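Local coordinates for protein putative DsbA oxidoreductase SCO1869 (Streptomyces coelicolor A3, PDB 3GL5) that is probably a DsbA-like thiol-disulfide oxidoreductase of the thioredoxin superfamily, although its physiological substrate and role are not established, at residues D96-T100 with S133-D137. Numbering follows the deposited sequence.
Sequences DHGST and SVFND. With ACT (acetate ion), chain C.
Phe-135 lies with one ring face against the backbone of His-97 and Gly-98, joining two parts of the DsbA-like thioredoxin domain: strand 96-97 with the loop that leads from it into helix 101-111, and the loop before helix 138-147, which contains an ST turn. Packing centres on this ring. Gly-98 CA makes a CH-pi contact, 3.8 Å from the Phe-135 ring centroid, and Gly-98 N sits over the same face; glycine suits the place because, having no side chain, it lets the ring lie directly against its backbone. Val-134 CG2 covers the opposite face, so the large flat side chain is clamped between backbone and methyl. At the ring edge, near its plane, Ser-99 O comes to 3.3 Å from Phe-135 CD1, while Thr-100 CG2 lies 3.9 Å from Phe-135 CE1. Val-54, in a loop, and Asn-127, in helix 116-128, also touch the Phe-135 side chain.

Polar links gather around Asp-96, whose CG lies between the backbone N and the carbonyl carbon (chi1 67°), carrying the carboxylate past the Phe-135 edge to the turn. Ser-133 OG donates to Asp-96 OD2, but the very short separation makes the exact geometry doubtful. The small serine can donate there and also accept from Phe-135 N over 2.8 Å, closing the ST turn. A water bridges the two segments as well, donating to Asp-96 OD1 at 2.6 Å and accepting from Val-134 N at 3.0 Å.

The CB of His-97 is directed away from segment 133-137, and its ring meets an acetate, probably from the crystallisation liquor, which Arg-95 also binds: His-97 ND1 donates to the acetate O over 2.6 Å, with an N-H...O angle of 161°.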
ATOM      1  N   ASP A  96      22.166 -12.297 -19.573  1.00 31.58           N
ATOM      2  CA  ASP A  96      23.160 -11.685 -18.721  1.00 31.77           C
ATOM      3  C   ASP A  96      22.544 -11.439 -17.353  1.00 32.41           C
ATOM      4  O   ASP A  96      21.344 -11.698 -17.119  1.00 33.08           O
ATOM      5  CB  ASP A  96      23.745 -10.414 -19.351  1.00 30.72           C
ATOM      6  CG  ASP A  96      22.720  -9.267 -19.477  1.00 32.56           C
ATOM      7  OD1 ASP A  96      21.492  -9.482 -19.394  1.00 29.90           O
ATOM      8  OD2 ASP A  96      23.164  -8.117 -19.684  1.00 32.24           O
ATOM      9  N   HIS A  97      23.371 -10.958 -16.438  1.00 32.64           N
ATOM     10  CA  HIS A  97      22.992 -10.850 -15.065  1.00 32.92           C
ATOM     11  C   HIS A  97      23.797  -9.718 -14.432  1.00 32.48           C
ATOM     12  O   HIS A  97      24.997  -9.628 -14.651  1.00 31.25           O
ATOM     13  CB  HIS A  97      23.308 -12.184 -14.392  1.00 33.95           C
ATOM     14  CG  HIS A  97      23.228 -12.143 -12.907  1.00 36.88           C
ATOM     15  ND1 HIS A  97      22.221 -12.771 -12.199  1.00 44.49           N
ATOM     16  CD2 HIS A  97      24.039 -11.575 -11.985  1.00 40.65           C
ATOM     17  CE1 HIS A  97      22.409 -12.574 -10.902  1.00 43.62           C
ATOM     18  NE2 HIS A  97      23.497 -11.839 -10.749  1.00 42.68           N
ATOM     19  N   GLY A  98      23.140  -8.884 -13.617  1.00 32.25           N
ATOM     20  CA  GLY A  98      23.802  -7.735 -12.976  1.00 31.14           C
ATOM     21  C   GLY A  98      23.069  -7.201 -11.754  1.00 31.65           C
ATOM     22  O   GLY A  98      22.173  -7.852 -11.183  1.00 31.00           O
ATOM     23  N   SER A  99      23.487  -6.016 -11.328  1.00 31.19           N
ATOM     24  CA  SER A  99      22.901  -5.342 -10.187  1.00 31.08           C
ATOM     25  C   SER A  99      21.470  -4.846 -10.515  1.00 29.63           C
ATOM     26  O   SER A  99      21.219  -4.384 -11.640  1.00 28.68           O
ATOM     27  CB  SER A  99      23.813  -4.168  -9.805  1.00 31.50           C
ATOM     28  OG  SER A  99      23.064  -3.174  -9.104  1.00 37.26           O
ATOM     29  N   THR A 100      20.536  -4.931  -9.559  1.00 27.97           N
ATOM     30  CA  THR A 100      19.123  -4.485  -9.810  1.00 27.25           C
ATOM     31  C   THR A 100      18.690  -3.306  -8.921  1.00 27.13           C
ATOM     32  O   THR A 100      17.519  -2.943  -8.869  1.00 26.21           O
ATOM     33  CB  THR A 100      18.117  -5.627  -9.595  1.00 27.16           C
ATOM     34  OG1 THR A 100      18.300  -6.175  -8.271  1.00 26.38           O
ATOM     35  CG2 THR A 100      18.335  -6.711 -10.630  1.00 26.89           C
ATOM     36  N   SER A 133      20.392  -5.928 -22.780  1.00 31.83           N
ATOM     37  CA  SER A 133      20.549  -5.991 -21.334  1.00 31.35           C
ATOM     38  C   SER A 133      19.742  -4.897 -20.633  1.00 30.94           C
ATOM     39  O   SER A 133      19.602  -3.775 -21.147  1.00 31.38           O
ATOM     40  CB  SER A 133      22.025  -5.850 -20.972  1.00 31.24           C
ATOM     41  OG  SER A 133      22.205  -5.870 -19.574  1.00 31.08           O
ATOM     42  N   VAL A 134      19.192  -5.243 -19.479  1.00 31.26           N
ATOM     43  CA  VAL A 134      18.645  -4.255 -18.557  1.00 31.50           C
ATOM     44  C   VAL A 134      19.681  -3.758 -17.537  1.00 31.66           C
ATOM     45  O   VAL A 134      19.344  -2.950 -16.651  1.00 33.19           O
ATOM     46  CB  VAL A 134      17.403  -4.775 -17.814  1.00 31.70           C
ATOM     47  CG1 VAL A 134      16.331  -5.191 -18.814  1.00 33.45           C
ATOM     48  CG2 VAL A 134      17.746  -5.909 -16.871  1.00 31.33           C
ATOM     49  N   PHE A 135      20.923  -4.230 -17.630  1.00 30.60           N
ATOM     50  CA  PHE A 135      21.925  -3.925 -16.571  1.00 30.60           C
ATOM     51  C   PHE A 135      22.932  -2.859 -16.991  1.00 29.97           C
ATOM     52  O   PHE A 135      23.310  -2.778 -18.157  1.00 29.19           O
ATOM     53  CB  PHE A 135      22.648  -5.199 -16.111  1.00 30.45           C
ATOM     54  CG  PHE A 135      21.708  -6.297 -15.657  1.00 30.68           C
ATOM     55  CD1 PHE A 135      21.083  -6.223 -14.404  1.00 29.97           C
ATOM     56  CD2 PHE A 135      21.436  -7.391 -16.489  1.00 28.35           C
ATOM     57  CE1 PHE A 135      20.197  -7.251 -13.964  1.00 28.85           C
ATOM     58  CE2 PHE A 135      20.551  -8.403 -16.081  1.00 29.31           C
ATOM     59  CZ  PHE A 135      19.937  -8.338 -14.814  1.00 28.50           C
ATOM     60  N   ASN A 136      23.355  -2.030 -16.054  1.00 29.72           N
ATOM     61  CA  ASN A 136      24.314  -1.010 -16.384  1.00 30.87           C
ATOM     62  C   ASN A 136      24.004  -0.258 -17.725  1.00 31.38           C
ATOM     63  O   ASN A 136      24.907  -0.061 -18.547  1.00 30.44           O
ATOM     64  CB  ASN A 136      25.721  -1.635 -16.450  1.00 31.06           C
ATOM     65  CG  ASN A 136      26.829  -0.584 -16.411  1.00 31.81           C
ATOM     66  OD1 ASN A 136      26.634   0.504 -15.875  1.00 31.96           O
ATOM     67  ND2 ASN A 136      27.987  -0.901 -17.002  1.00 32.70           N
ATOM     68  N   ASP A 137      22.737   0.129 -17.941  1.00 31.66           N
ATOM     69  CA  ASP A 137      22.320   0.892 -19.120  1.00 32.88           C
ATOM     70  C   ASP A 137      21.078   1.758 -18.809  1.00 33.64           C
ATOM     71  O   ASP A 137      19.915   1.323 -18.970  1.00 33.64           O
ATOM     72  CB  ASP A 137      22.060  -0.045 -20.298  1.00 33.35           C
ATOM     73  CG  ASP A 137      21.617   0.686 -21.574  1.00 35.75           C
ATOM     74  OD1 ASP A 137      21.310   1.907 -21.549  1.00 39.18           O
ATOM     75  OD2 ASP A 137      21.558   0.013 -22.622  1.00 37.00           O
TER
HETATM   76  C   ACT C 302      19.727 -14.867 -13.203  1.00 62.09           C
HETATM   77  O   ACT C 302      20.013 -13.663 -13.335  1.00 62.70           O
HETATM   78  OXT ACT C 302      19.404 -15.411 -14.264  1.00 60.82           O
HETATM   79  CH3 ACT C 302      19.787 -15.575 -11.870  1.00 62.57           C
HETATM   80  O   HOH W   1      19.234  -8.244 -19.481  1.00 26.63           O